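Local structure of diaminopimelate decarboxylase (Psychromonas ingrahamii, 4XG1) at residues G284-K289 / V304-N309; V290-L295 / L362-Y367; N322-N327 / V369-G374; Y341-P346 / K356-A361. The protein probably catalyses the pyridoxal-phosphate-dependent decarboxylation of meso-diaminopimelate to L-lysine, the final step of this lysine biosynthesis route. One frame throughout, in Å; residues are numbered along the deposited sequence.

Interaction 1 of 4, residues G284-K289 / V304-N309; sequences GVLVTK and VDAAMN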
loop_
_atom_site.group_PDB
_atom_site.type_symbol
_atom_site.label_atom_id
_atom_site.label_comp_id
_atom_site.label_asym_id
_atom_site.label_seq_id
_atom_site.Cartn_x
_atom_site.Cartn_y
_atom_site.Cartn_z
ATOM N N GLY B 284 -14.863 -0.706 -12.245
ATOM C CA GLY B 284 -13.677 0.033 -12.642
ATOM C C GLY B 284 -12.592 -0.804 -13.286
ATOM O O GLY B 284 -12.477 -1.986 -13.039
ATOM N N VAL B 285 -11.795 -0.143 -14.119
ATOM C CA VAL B 285 -10.616 -0.742 -14.660
ATOM C C VAL B 285 -9.414 0.165 -14.466
ATOM O O VAL B 285 -9.562 1.353 -14.126
ATOM C CB VAL B 285 -10.776 -1.022 -16.167
ATOM C CG1 VAL B 285 -11.965 -1.947 -16.375
ATOM C CG2 VAL B 285 -10.979 0.257 -16.959
ATOM N N LEU B 286 -8.231 -0.396 -14.699
ATOM C CA LEU B 286 -7.008 0.375 -14.691
ATOM C C LEU B 286 -6.323 0.233 -16.027
ATOM O O LEU B 286 -5.992 -0.879 -16.459
ATOM C CB LEU B 286 -6.074 -0.123 -13.609
ATOM C CG LEU B 286 -4.658 0.500 -13.551
ATOM C CD1 LEU B 286 -4.736 1.992 -13.324
ATOM C CD2 LEU B 286 -3.822 -0.147 -12.463
ATOM N N VAL B 287 -6.106 1.366 -16.691
ATOM C CA VAL B 287 -5.527 1.368 -18.033
ATOM C C VAL B 287 -4.061 1.724 -17.943
ATOM O O VAL B 287 -3.697 2.636 -17.191
ATOM C CB VAL B 287 -6.198 2.413 -18.918
ATOM C CG1 VAL B 287 -5.714 2.257 -20.351
ATOM C CG2 VAL B 287 -7.706 2.287 -18.830
ATOM N N THR B 288 -3.235 1.025 -18.709
ATOM C CA THR B 288 -1.818 1.242 -18.648
ATOM C C THR B 288 -1.214 1.065 -20.030
ATOM O O THR B 288 -1.759 0.377 -20.874
ATOM C CB THR B 288 -1.176 0.284 -17.638
ATOM O OG1 THR B 288 0.238 0.501 -17.586
ATOM C CG2 THR B 288 -1.447 -1.144 -18.026
ATOM N N LYS B 289 -0.060 1.662 -20.248
ATOM C CA LYS B 289 0.593 1.651 -21.534
ATOM C C LYS B 289 1.826 0.748 -21.473
ATOM O O LYS B 289 2.589 0.770 -20.487
ATOM C CB LYS B 289 1.020 3.064 -21.873
ATOM C CG LYS B 289 1.796 3.232 -23.180
ATOM C CD LYS B 289 2.253 4.682 -23.344
ATOM C CE LYS B 289 3.694 4.747 -23.844
ATOM N NZ LYS B 289 4.434 5.896 -23.248
ATOM N N VAL B 304 4.943 -2.270 -18.302
ATOM C CA VAL B 304 3.905 -1.265 -18.435
ATOM C C VAL B 304 4.127 -0.084 -17.476
ATOM O O VAL B 304 5.001 -0.138 -16.636
ATOM C CB VAL B 304 2.519 -1.898 -18.161
ATOM C CG1 VAL B 304 2.181 -2.897 -19.261
ATOM C CG2 VAL B 304 2.467 -2.571 -16.772
ATOM N N ASP B 305 3.329 0.970 -17.593
ATOM C CA ASP B 305 3.564 2.149 -16.803
ATOM C C ASP B 305 2.739 2.183 -15.503
ATOM O O ASP B 305 2.832 3.154 -14.747
ATOM C CB ASP B 305 3.374 3.434 -17.633
ATOM C CG ASP B 305 1.974 3.635 -18.109
ATOM O OD1 ASP B 305 1.106 2.779 -17.847
ATOM O OD2 ASP B 305 1.677 4.697 -18.708
ATOM N N ALA B 306 1.931 1.143 -15.246
ATOM C CA ALA B 306 1.294 0.953 -13.937
ATOM C C ALA B 306 2.106 -0.056 -13.123
ATOM O O ALA B 306 2.758 -0.924 -13.701
ATOM C CB ALA B 306 -0.120 0.474 -14.097
ATOM N N ALA B 307 2.024 0.034 -11.801
ATOM C CA ALA B 307 2.785 -0.814 -10.923
ATOM C C ALA B 307 2.048 -1.119 -9.622
ATOM O O ALA B 307 0.903 -0.735 -9.445
ATOM C CB ALA B 307 4.123 -0.158 -10.633
ATOM N N MET B 308 2.730 -1.787 -8.701
ATOM C CA MET B 308 2.163 -2.180 -7.439
ATOM C C MET B 308 1.743 -0.995 -6.586
ATOM O O MET B 308 0.860 -1.138 -5.738
ATOM C CB MET B 308 3.124 -3.102 -6.663
ATOM C CG MET B 308 4.338 -2.375 -6.144
ATOM S SD MET B 308 5.563 -3.462 -5.390
ATOM C CE MET B 308 4.810 -3.574 -3.792
ATOM N N ASN B 309 2.336 0.168 -6.793
ATOM C CA ASN B 309 1.844 1.363 -6.092
ATOM C C ASN B 309 0.510 1.863 -6.630
ATOM O O ASN B 309 -0.206 2.578 -5.931
ATOM C CB ASN B 309 2.816 2.516 -6.145
ATOM C CG ASN B 309 2.824 3.165 -7.501
ATOM O OD1 ASN B 309 3.181 2.508 -8.502
ATOM N ND2 ASN B 309 2.389 4.416 -7.575
#
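The side chains of T288 and D305 run alongside each other, pointing opposite ways, which brings the threonine hydroxyl against the aspartate carboxylate. T288 OG1 donates to D305 OD1 over a very short 2.5 Å, a length to read with caution, and A306 N points back to T288 OG1 at 3.0 Å in a weak, bent bond. The same D305 OD1 takes K289 N at 2.9 Å; that bond is nearly straight, but the N-H arrives from above the carboxylate plane. D305 folds onto the strand because its CG sits between the backbone N and the carbonyl carbon (chi1 65°), and its OD2 bonds onward to the hydroxyl of T28. Strand 284-294 lies antiparallel to strand 300-304 here, in the mixed beta sheet that accompanies the TIM barrel, and beyond V304 the partner leaves as loop. D305 N makes a weak bond to K289 O, which also lies 3.2 Å from V304 CA. With an alanine here in place of D305, K289 N and the T288 hydroxyl would probably lose their shared acceptor, and the T28 hydroxyl its carboxylate partner. V304 crosses T288 at about a right angle, its CB 3.4 Å from T288 OG1. Further along, the A306 methyl lies 3.7 Å from T288 CB and 4.1 Å from L286 CD2.

Interaction 2 of 4, residues V290-L295 / L362-Y367; sequences VEFLKL and LAEGDY. With TME (propane), chain K.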
loop_
_atom_site.group_PDB
_atom_site.type_symbol
_atom_site.label_atom_id
_atom_site.label_comp_id
_atom_site.label_asym_id
_atom_site.label_seq_id
_atom_site.Cartn_x
_atom_site.Cartn_y
_atom_site.Cartn_z
ATOM N N VAL B 290 2.009 -0.067 -22.509
ATOM C CA VAL B 290 3.189 -0.918 -22.617
ATOM C C VAL B 290 4.363 -0.026 -23.000
ATOM O O VAL B 290 4.310 0.680 -24.018
ATOM C CB VAL B 290 2.996 -1.990 -23.719
ATOM C CG1 VAL B 290 4.242 -2.836 -23.865
ATOM C CG2 VAL B 290 1.806 -2.882 -23.399
ATOM N N GLU B 291 5.419 -0.064 -22.216
ATOM C CA GLU B 291 6.590 0.702 -22.533
ATOM C C GLU B 291 7.529 -0.173 -23.347
ATOM O O GLU B 291 7.867 0.172 -24.476
ATOM C CB GLU B 291 7.292 1.177 -21.261
ATOM C CG GLU B 291 6.408 2.001 -20.327
ATOM C CD GLU B 291 6.370 3.478 -20.667
ATOM O OE1 GLU B 291 6.761 3.879 -21.794
ATOM O OE2 GLU B 291 5.901 4.240 -19.809
ATOM N N PHE B 292 7.942 -1.297 -22.781
ATOM C CA PHE B 292 8.900 -2.166 -23.417
ATOM C C PHE B 292 8.464 -3.613 -23.407
ATOM O O PHE B 292 7.630 -4.014 -22.584
ATOM C CB PHE B 292 10.205 -2.133 -22.680
ATOM C CG PHE B 292 10.741 -0.767 -22.452
ATOM C CD1 PHE B 292 10.849 0.125 -23.490
ATOM C CD2 PHE B 292 11.181 -0.395 -21.202
ATOM C CE1 PHE B 292 11.352 1.382 -23.281
ATOM C CE2 PHE B 292 11.702 0.860 -20.979
ATOM C CZ PHE B 292 11.796 1.747 -22.034
ATOM N N LEU B 293 9.032 -4.393 -24.338
ATOM C CA LEU B 293 8.904 -5.848 -24.337
ATOM C C LEU B 293 10.289 -6.392 -24.215
ATOM O O LEU B 293 11.178 -5.993 -24.959
ATOM C CB LEU B 293 8.265 -6.349 -25.596
ATOM C CG LEU B 293 6.860 -5.835 -25.878
ATOM C CD1 LEU B 293 6.421 -6.317 -27.263
ATOM C CD2 LEU B 293 5.863 -6.287 -24.833
ATOM N N LYS B 294 10.483 -7.273 -23.248
ATOM C CA LYS B 294 11.742 -7.971 -23.080
ATOM C C LYS B 294 11.548 -9.449 -23.357
ATOM O O LYS B 294 10.753 -10.116 -22.673
ATOM C CB LYS B 294 12.237 -7.845 -21.668
ATOM C CG LYS B 294 12.868 -6.526 -21.370
ATOM C CD LYS B 294 13.385 -6.524 -19.952
ATOM C CE LYS B 294 14.551 -7.441 -19.799
ATOM N NZ LYS B 294 15.386 -6.987 -18.655
ATOM N N LEU B 295 12.252 -9.945 -24.374
ATOM C CA LEU B 295 12.040 -11.300 -24.881
ATOM C C LEU B 295 13.230 -12.156 -24.519
ATOM O O LEU B 295 14.348 -11.694 -24.568
ATOM C CB LEU B 295 11.787 -11.264 -26.386
ATOM C CG LEU B 295 10.640 -10.303 -26.762
ATOM C CD1 LEU B 295 10.481 -10.125 -28.269
ATOM C CD2 LEU B 295 9.316 -10.755 -26.151
ATOM N N LEU B 362 0.978 -8.234 -28.401
ATOM C CA LEU B 362 1.356 -6.900 -27.973
ATOM C C LEU B 362 2.422 -6.243 -28.847
ATOM O O LEU B 362 3.403 -6.874 -29.241
ATOM C CB LEU B 362 1.954 -6.976 -26.561
ATOM C CG LEU B 362 1.123 -7.549 -25.423
ATOM C CD1 LEU B 362 1.921 -7.479 -24.130
ATOM C CD2 LEU B 362 -0.189 -6.823 -25.296
ATOM N N ALA B 363 2.244 -4.958 -29.121
ATOM C CA ALA B 363 3.370 -4.121 -29.562
ATOM C C ALA B 363 3.611 -3.037 -28.515
ATOM O O ALA B 363 2.661 -2.562 -27.873
ATOM C CB ALA B 363 3.064 -3.478 -30.898
ATOM N N GLU B 364 4.872 -2.645 -28.392
ATOM C CA GLU B 364 5.260 -1.527 -27.570
ATOM C C GLU B 364 4.403 -0.353 -27.963
ATOM O O GLU B 364 4.087 -0.182 -29.138
ATOM C CB GLU B 364 6.736 -1.215 -27.723
ATOM C CG GLU B 364 7.611 -2.401 -27.350
ATOM C CD GLU B 364 9.064 -2.044 -27.235
ATOM O OE1 GLU B 364 9.459 -0.986 -27.767
ATOM O OE2 GLU B 364 9.837 -2.807 -26.615
ATOM N N GLY B 365 3.909 0.379 -26.954
ATOM C CA GLY B 365 3.016 1.510 -27.163
ATOM C C GLY B 365 1.576 1.190 -27.001
ATOM O O GLY B 365 0.757 2.081 -26.859
ATOM N N ASP B 366 1.232 -0.084 -27.006
ATOM C CA ASP B 366 -0.178 -0.491 -26.810
ATOM C C ASP B 366 -0.692 -0.190 -25.390
ATOM O O ASP B 366 0.064 -0.251 -24.422
ATOM C CB ASP B 366 -0.323 -2.003 -27.050
ATOM C CG ASP B 366 -0.337 -2.378 -28.519
ATOM O OD1 ASP B 366 -0.724 -1.520 -29.348
ATOM O OD2 ASP B 366 0.045 -3.549 -28.851
ATOM N N TYR B 367 -1.995 0.019 -25.290
ATOM C CA TYR B 367 -2.675 0.155 -24.031
ATOM C C TYR B 367 -3.317 -1.167 -23.580
ATOM O O TYR B 367 -3.957 -1.852 -24.365
ATOM C CB TYR B 367 -3.772 1.198 -24.146
ATOM C CG TYR B 367 -3.254 2.583 -24.258
ATOM C CD1 TYR B 367 -2.509 3.142 -23.233
ATOM C CD2 TYR B 367 -3.526 3.362 -25.362
ATOM C CE1 TYR B 367 -2.024 4.439 -23.314
ATOM C CE2 TYR B 367 -3.046 4.656 -25.457
ATOM C CZ TYR B 367 -2.287 5.188 -24.422
ATOM O OH TYR B 367 -1.804 6.471 -24.491
HETATM C C1 TME K . 16.459 -6.992 -23.331
HETATM C C2 TME K . 15.367 -7.297 -24.344
HETATM C C3 TME K . 14.590 -6.011 -24.624
#
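The F292 ring has E364 OE2 at its edge, near the ring plane, while one of its faces carries E291 CB, 4.1 Å above the ring centre. E364 reaches this edge with CG anti to the carbonyl carbon (chi1 -59°) and the rest of its chain extended, running past L293 in the opposite direction with the two CG atoms 3.8 Å apart. Its OE2 accepts L293 N at 2.9 Å, although the position of this oxygen is not fully certain. An alanine in place of E364 is likely to leave L293 N without this acceptor and to open a gap along the leucine side chain. Through its CD2 branch L293 meets L362 CD1 at 4.2 Å, where the two side chains cross obliquely. V290 N donates to D366 O at 2.7 Å and V290 O accepts G365 N at 3.0 Å, while the V290 methyls pack on the turn, CG2 3.3 Å from D366 O. D366 OD2 takes A363 N from above the carboxylate plane, while D366 OD1 forms a salt bridge with R336. At the far end of the strand, propane C3 rests 3.7 Å from K294 CG. What V290 pairs with is a type II beta turn, A363 to D366, with G365 at the third position in a left-handed conformation (phi 97°); facing I303, E291 and F292 form a classic beta bulge.

Interaction 3 of 4, residues N322-N327 / V369-G374; sequences NIIPLN and VIRSTG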
loop_
_atom_site.group_PDB
_atom_site.type_symbol
_atom_site.label_atom_id
_atom_site.label_comp_id
_atom_site.label_asym_id
_atom_site.label_seq_id
_atom_site.Cartn_x
_atom_site.Cartn_y
_atom_site.Cartn_z
ATOM N N ASN B 322 -7.883 -9.982 -14.580
ATOM C CA ASN B 322 -7.848 -10.194 -16.004
ATOM C C ASN B 322 -7.214 -8.967 -16.682
ATOM O O ASN B 322 -7.500 -7.840 -16.307
ATOM C CB ASN B 322 -9.270 -10.434 -16.529
ATOM C CG ASN B 322 -9.296 -10.980 -17.956
ATOM O OD1 ASN B 322 -8.341 -11.578 -18.437
ATOM N ND2 ASN B 322 -10.403 -10.795 -18.613
ATOM N N ILE B 323 -6.369 -9.211 -17.678
ATOM C CA ILE B 323 -5.688 -8.167 -18.422
ATOM C C ILE B 323 -5.988 -8.357 -19.915
ATOM O O ILE B 323 -5.618 -9.379 -20.495
ATOM C CB ILE B 323 -4.188 -8.210 -18.184
ATOM C CG1 ILE B 323 -3.901 -8.100 -16.679
ATOM C CG2 ILE B 323 -3.505 -7.078 -18.939
ATOM C CD1 ILE B 323 -2.421 -8.149 -16.294
ATOM N N ILE B 324 -6.660 -7.371 -20.511
ATOM C CA ILE B 324 -7.166 -7.449 -21.862
ATOM C C ILE B 324 -6.729 -6.246 -22.706
ATOM O O ILE B 324 -6.473 -5.174 -22.173
ATOM C CB ILE B 324 -8.698 -7.523 -21.878
ATOM C CG1 ILE B 324 -9.315 -6.233 -21.372
ATOM C CG2 ILE B 324 -9.147 -8.696 -21.051
ATOM C CD1 ILE B 324 -10.825 -6.246 -21.398
ATOM N N PRO B 325 -6.679 -6.417 -24.046
ATOM C CA PRO B 325 -6.190 -5.357 -24.915
ATOM C C PRO B 325 -7.258 -4.312 -25.129
ATOM O O PRO B 325 -8.423 -4.567 -24.928
ATOM C CB PRO B 325 -5.867 -6.096 -26.227
ATOM C CG PRO B 325 -6.837 -7.216 -26.264
ATOM C CD PRO B 325 -7.044 -7.626 -24.820
ATOM N N LEU B 326 -6.836 -3.133 -25.547
ATOM C CA LEU B 326 -7.752 -2.042 -25.796
ATOM C C LEU B 326 -8.529 -2.244 -27.097
ATOM O O LEU B 326 -9.636 -1.719 -27.260
ATOM C CB LEU B 326 -6.952 -0.752 -25.828
ATOM C CG LEU B 326 -7.763 0.523 -25.718
ATOM C CD1 LEU B 326 -8.504 0.585 -24.392
ATOM C CD2 LEU B 326 -6.851 1.731 -25.868
ATOM N N ASN B 327 -7.952 -3.026 -28.014
ATOM C CA ASN B 327 -8.571 -3.360 -29.298
ATOM C C ASN B 327 -8.366 -4.834 -29.690
ATOM O O ASN B 327 -7.235 -5.353 -29.644
ATOM C CB ASN B 327 -7.975 -2.472 -30.395
ATOM C CG ASN B 327 -8.853 -2.395 -31.632
ATOM O OD1 ASN B 327 -9.893 -3.070 -31.743
ATOM N ND2 ASN B 327 -8.457 -1.548 -32.561
ATOM N N VAL B 369 -5.768 -3.028 -20.354
ATOM C CA VAL B 369 -6.824 -2.717 -19.405
ATOM C C VAL B 369 -6.792 -3.855 -18.400
ATOM O O VAL B 369 -6.851 -5.024 -18.776
ATOM C CB VAL B 369 -8.185 -2.656 -20.107
ATOM C CG1 VAL B 369 -9.327 -2.726 -19.129
ATOM C CG2 VAL B 369 -8.285 -1.398 -20.939
ATOM N N ILE B 370 -6.691 -3.500 -17.123
ATOM C CA ILE B 370 -6.710 -4.466 -16.030
ATOM C C ILE B 370 -8.084 -4.369 -15.470
ATOM O O ILE B 370 -8.504 -3.290 -15.025
ATOM C CB ILE B 370 -5.692 -4.084 -14.966
ATOM C CG1 ILE B 370 -4.340 -3.978 -15.647
ATOM C CG2 ILE B 370 -5.619 -5.119 -13.868
ATOM C CD1 ILE B 370 -3.376 -3.127 -14.888
ATOM N N ARG B 371 -8.796 -5.488 -15.502
ATOM C CA ARG B 371 -10.174 -5.464 -15.083
ATOM C C ARG B 371 -10.326 -5.678 -13.592
ATOM O O ARG B 371 -9.426 -6.185 -12.939
ATOM C CB ARG B 371 -10.966 -6.493 -15.850
ATOM C CG ARG B 371 -11.181 -6.108 -17.302
ATOM C CD ARG B 371 -12.231 -6.964 -18.018
ATOM N NE ARG B 371 -13.284 -7.441 -17.116
ATOM C CZ ARG B 371 -14.408 -6.787 -16.791
ATOM N NH1 ARG B 371 -14.677 -5.578 -17.298
ATOM N NH2 ARG B 371 -15.259 -7.349 -15.916
ATOM N N SER B 372 -11.466 -5.268 -13.067
ATOM C CA SER B 372 -11.883 -5.597 -11.723
ATOM C C SER B 372 -11.065 -4.893 -10.691
ATOM O O SER B 372 -10.693 -5.474 -9.661
ATOM C CB SER B 372 -11.809 -7.110 -11.478
ATOM O OG SER B 372 -12.345 -7.831 -12.570
ATOM N N THR B 373 -10.784 -3.634 -10.948
ATOM C CA THR B 373 -9.900 -2.876 -10.099
ATOM C C THR B 373 -10.632 -1.717 -9.434
ATOM O O THR B 373 -10.020 -0.806 -8.899
ATOM C CB THR B 373 -8.710 -2.328 -10.883
ATOM O OG1 THR B 373 -9.191 -1.477 -11.915
ATOM C CG2 THR B 373 -7.889 -3.423 -11.457
ATOM N N GLY B 374 -11.953 -1.772 -9.427
ATOM C CA GLY B 374 -12.727 -0.703 -8.815
ATOM C C GLY B 374 -12.787 -0.782 -7.293
ATOM O O GLY B 374 -13.194 0.187 -6.642
HETATM O O HOH W 1 -10.872 -9.513 -13.549
#
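I324 and V369 bond to each other twice through the backbone, I324 N to V369 O at 2.9 Å and V369 N to I324 O over the same span, as an antiparallel hydrogen-bonded pair should. The next bond along, R371 N to N322 O, measures 2.8 Å and is almost straight at 175°. Between them sits the non-hydrogen-bonded pair I323 and I370, where CA-H...O contacts add to the ladder; I323 CA lies 3.4 Å from V369 O. Strand 323-325 is thereby added to strand 367-371, whose other neighbour is strand 284-294, in the mixed beta sheet beside the TIM barrel; the short strands 323-325 and 369-371 run at 142° to each other, well twisted from antiparallel. Apolar packing follows the two faces. On one, I323 and I370 meet through their CG1 atoms, 4.3 Å apart, and I323 also touches R358 beyond. On the other, I324 has CG1 placed between the backbone N and the carbonyl carbon (chi1 67°), which carries CD1 to within 3.7 Å of R371 CD, over the aliphatic part of the arginine. V369 meets I324 on this face, and its CG2 packs against L326 CD1 at 4.0 Å, crossing at about a right angle; L326 packs in turn on helix 19-26. Outside the two segments, R371 NH2 is paired with the carboxylate of D2, near the N terminus. A water accepts from N322 N at 3.2 Å, while its link to S372 OG is doubtfully short.

Interaction 4 of 4, residues Y341-P346 / K356-A361; sequences YDIVGP and KERQLA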
loop_
_atom_site.group_PDB
_atom_site.type_symbol
_atom_site.label_atom_id
_atom_site.label_comp_id
_atom_site.label_asym_id
_atom_site.label_seq_id
_atom_site.Cartn_x
_atom_site.Cartn_y
_atom_site.Cartn_z
ATOM N N TYR B 341 3.355 -13.534 -21.594
ATOM C CA TYR B 341 4.025 -12.444 -20.896
ATOM C C TYR B 341 3.663 -12.427 -19.416
ATOM O O TYR B 341 2.524 -12.674 -19.039
ATOM C CB TYR B 341 3.606 -11.086 -21.483
ATOM C CG TYR B 341 4.063 -10.798 -22.879
ATOM C CD1 TYR B 341 5.365 -10.405 -23.143
ATOM C CD2 TYR B 341 3.174 -10.892 -23.945
ATOM C CE1 TYR B 341 5.778 -10.133 -24.435
ATOM C CE2 TYR B 341 3.577 -10.613 -25.241
ATOM C CZ TYR B 341 4.878 -10.241 -25.476
ATOM O OH TYR B 341 5.259 -9.984 -26.765
ATOM N N ASP B 342 4.642 -12.071 -18.605
ATOM C CA ASP B 342 4.372 -11.484 -17.309
ATOM C C ASP B 342 4.216 -9.997 -17.534
ATOM O O ASP B 342 5.064 -9.346 -18.179
ATOM C CB ASP B 342 5.499 -11.760 -16.355
ATOM C CG ASP B 342 5.422 -13.138 -15.774
ATOM O OD1 ASP B 342 4.584 -13.966 -16.254
ATOM O OD2 ASP B 342 6.208 -13.419 -14.825
ATOM N N ILE B 343 3.126 -9.448 -17.024
ATOM C CA ILE B 343 2.870 -8.008 -17.078
ATOM C C ILE B 343 3.410 -7.361 -15.830
ATOM O O ILE B 343 2.918 -7.606 -14.737
ATOM C CB ILE B 343 1.375 -7.723 -17.158
ATOM C CG1 ILE B 343 0.740 -8.633 -18.217
ATOM C CG2 ILE B 343 1.117 -6.255 -17.464
ATOM C CD1 ILE B 343 1.402 -8.542 -19.562
ATOM N N VAL B 344 4.413 -6.514 -15.988
ATOM C CA VAL B 344 5.107 -5.945 -14.843
ATOM C C VAL B 344 5.344 -4.431 -14.993
ATOM O O VAL B 344 5.354 -3.900 -16.097
ATOM C CB VAL B 344 6.457 -6.657 -14.610
ATOM C CG1 VAL B 344 6.268 -8.146 -14.394
ATOM C CG2 VAL B 344 7.402 -6.414 -15.782
ATOM N N GLY B 345 5.565 -3.753 -13.877
ATOM C CA GLY B 345 5.631 -2.310 -13.890
ATOM C C GLY B 345 7.051 -1.847 -13.747
ATOM O O GLY B 345 7.946 -2.660 -13.644
ATOM N N PRO B 346 7.252 -0.525 -13.661
ATOM C CA PRO B 346 8.574 0.046 -13.500
ATOM C C PRO B 346 9.195 -0.038 -12.119
ATOM O O PRO B 346 10.344 0.375 -11.952
ATOM C CB PRO B 346 8.359 1.514 -13.846
ATOM C CG PRO B 346 7.015 1.568 -14.507
ATOM C CD PRO B 346 6.239 0.524 -13.789
ATOM N N LYS B 356 0.640 -12.613 -14.227
ATOM C CA LYS B 356 1.608 -13.593 -14.731
ATOM C C LYS B 356 1.056 -14.498 -15.842
ATOM O O LYS B 356 -0.151 -14.723 -15.949
ATOM C CB LYS B 356 2.133 -14.387 -13.573
ATOM C CG LYS B 356 3.123 -13.567 -12.822
ATOM C CD LYS B 356 3.542 -14.180 -11.520
ATOM C CE LYS B 356 4.696 -13.352 -10.959
ATOM N NZ LYS B 356 4.954 -13.685 -9.543
ATOM N N GLU B 357 1.960 -14.926 -16.709
ATOM C CA GLU B 357 1.654 -15.855 -17.796
ATOM C C GLU B 357 0.398 -15.538 -18.540
ATOM O O GLU B 357 -0.536 -16.307 -18.539
ATOM C CB GLU B 357 1.550 -17.262 -17.231
ATOM C CG GLU B 357 2.868 -17.803 -16.707
ATOM C CD GLU B 357 2.779 -19.299 -16.422
ATOM O OE1 GLU B 357 2.513 -20.071 -17.370
ATOM O OE2 GLU B 357 2.966 -19.710 -15.258
ATOM N N ARG B 358 0.359 -14.407 -19.199
ATOM C CA ARG B 358 -0.791 -14.075 -20.029
ATOM C C ARG B 358 -0.461 -14.164 -21.517
ATOM O O ARG B 358 0.565 -13.699 -21.993
ATOM C CB ARG B 358 -1.275 -12.679 -19.708
ATOM C CG ARG B 358 -1.412 -12.413 -18.220
ATOM C CD ARG B 358 -2.316 -13.437 -17.553
ATOM N NE ARG B 358 -2.457 -13.189 -16.120
ATOM C CZ ARG B 358 -3.311 -12.318 -15.594
ATOM N NH1 ARG B 358 -4.086 -11.558 -16.363
ATOM N NH2 ARG B 358 -3.369 -12.195 -14.280
ATOM N N GLN B 359 -1.371 -14.793 -22.233
ATOM C CA GLN B 359 -1.293 -14.987 -23.670
ATOM C C GLN B 359 -1.772 -13.735 -24.338
ATOM O O GLN B 359 -2.986 -13.456 -24.350
ATOM C CB GLN B 359 -2.204 -16.150 -24.078
ATOM C CG GLN B 359 -1.689 -17.498 -23.608
ATOM C CD GLN B 359 -0.845 -18.189 -24.661
ATOM O OE1 GLN B 359 -1.313 -18.425 -25.780
ATOM N NE2 GLN B 359 0.405 -18.500 -24.323
ATOM N N LEU B 360 -0.826 -12.959 -24.873
ATOM C CA LEU B 360 -1.167 -11.640 -25.430
ATOM C C LEU B 360 -0.396 -11.296 -26.698
ATOM O O LEU B 360 0.750 -11.678 -26.865
ATOM C CB LEU B 360 -0.914 -10.538 -24.394
ATOM C CG LEU B 360 -1.769 -10.599 -23.125
ATOM C CD1 LEU B 360 -1.128 -9.745 -22.038
ATOM C CD2 LEU B 360 -3.211 -10.174 -23.402
ATOM N N ALA B 361 -1.070 -10.548 -27.551
ATOM C CA ALA B 361 -0.524 -10.055 -28.799
ATOM C C ALA B 361 -0.279 -8.567 -28.629
ATOM O O ALA B 361 -1.218 -7.751 -28.707
ATOM C CB ALA B 361 -1.516 -10.295 -29.930
#
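R358 N donates to Y341 O at 2.8 Å and 178°, practically a straight line, and Y341 N returns the bond to R358 O at the same length. One residue earlier, E357 N points to D342 OD1, 2.8 Å away and met almost head-on along the C-O bond, so a side-chain oxygen takes the N-H that lies too poorly angled for Y341 O. E357 and R358 both face Y341, which makes this a G1 beta bulge, with E357 at positive phi (45°). The bulge lies in the beta hairpin of strands 338-344 and 353-361; the chain turns a corner at K356 and E357, and the short strands 341-344 and 358-361 lie almost perpendicular. Beside the bulge the aliphatic chain of K356 runs against the D342 carboxylate, CG 3.7 Å from D342 OD2, while its ammonium NZ stays farther off. The Y341 ring turns an edge to L360: CE2 is 3.4 Å from L360 O, which lies in the ring plane. I343 CD1 lies 3.7 Å from L360 CD1, the two side chains crossing at about a right angle. R358 bends at chi2 (-55°), and its NE makes a weak bond to K356 O at the guanidinium edge, whereas NH1 bonds to Q321 O and the group sits in a cation-pi contact with W320.

In the fold
Strand 284-294 comes first in the chain and serves two contacts. Interaction 1 closes a 14-residue loop, binding 284-289 to 304-309, at and just after the end of strand 300-304. Interaction 2 starts one residue further along, at 290-295, and closes only at 362-367; the two cross. Interaction 3 opens at 322-327, after interaction 1 has closed, and ends at 369-374, so it crosses interaction 2, its second strand, 367-371, lying next to 284-294 in the sheet. Interaction 4, the hairpin of 341-346 with 356-361, is nested inside interactions 2 and 3. Y341 touches L362 and L293 of interaction 2, I343 meets I323 of interaction 3, and V304 N of interaction 1 probably bonds to V344 O of interaction 4.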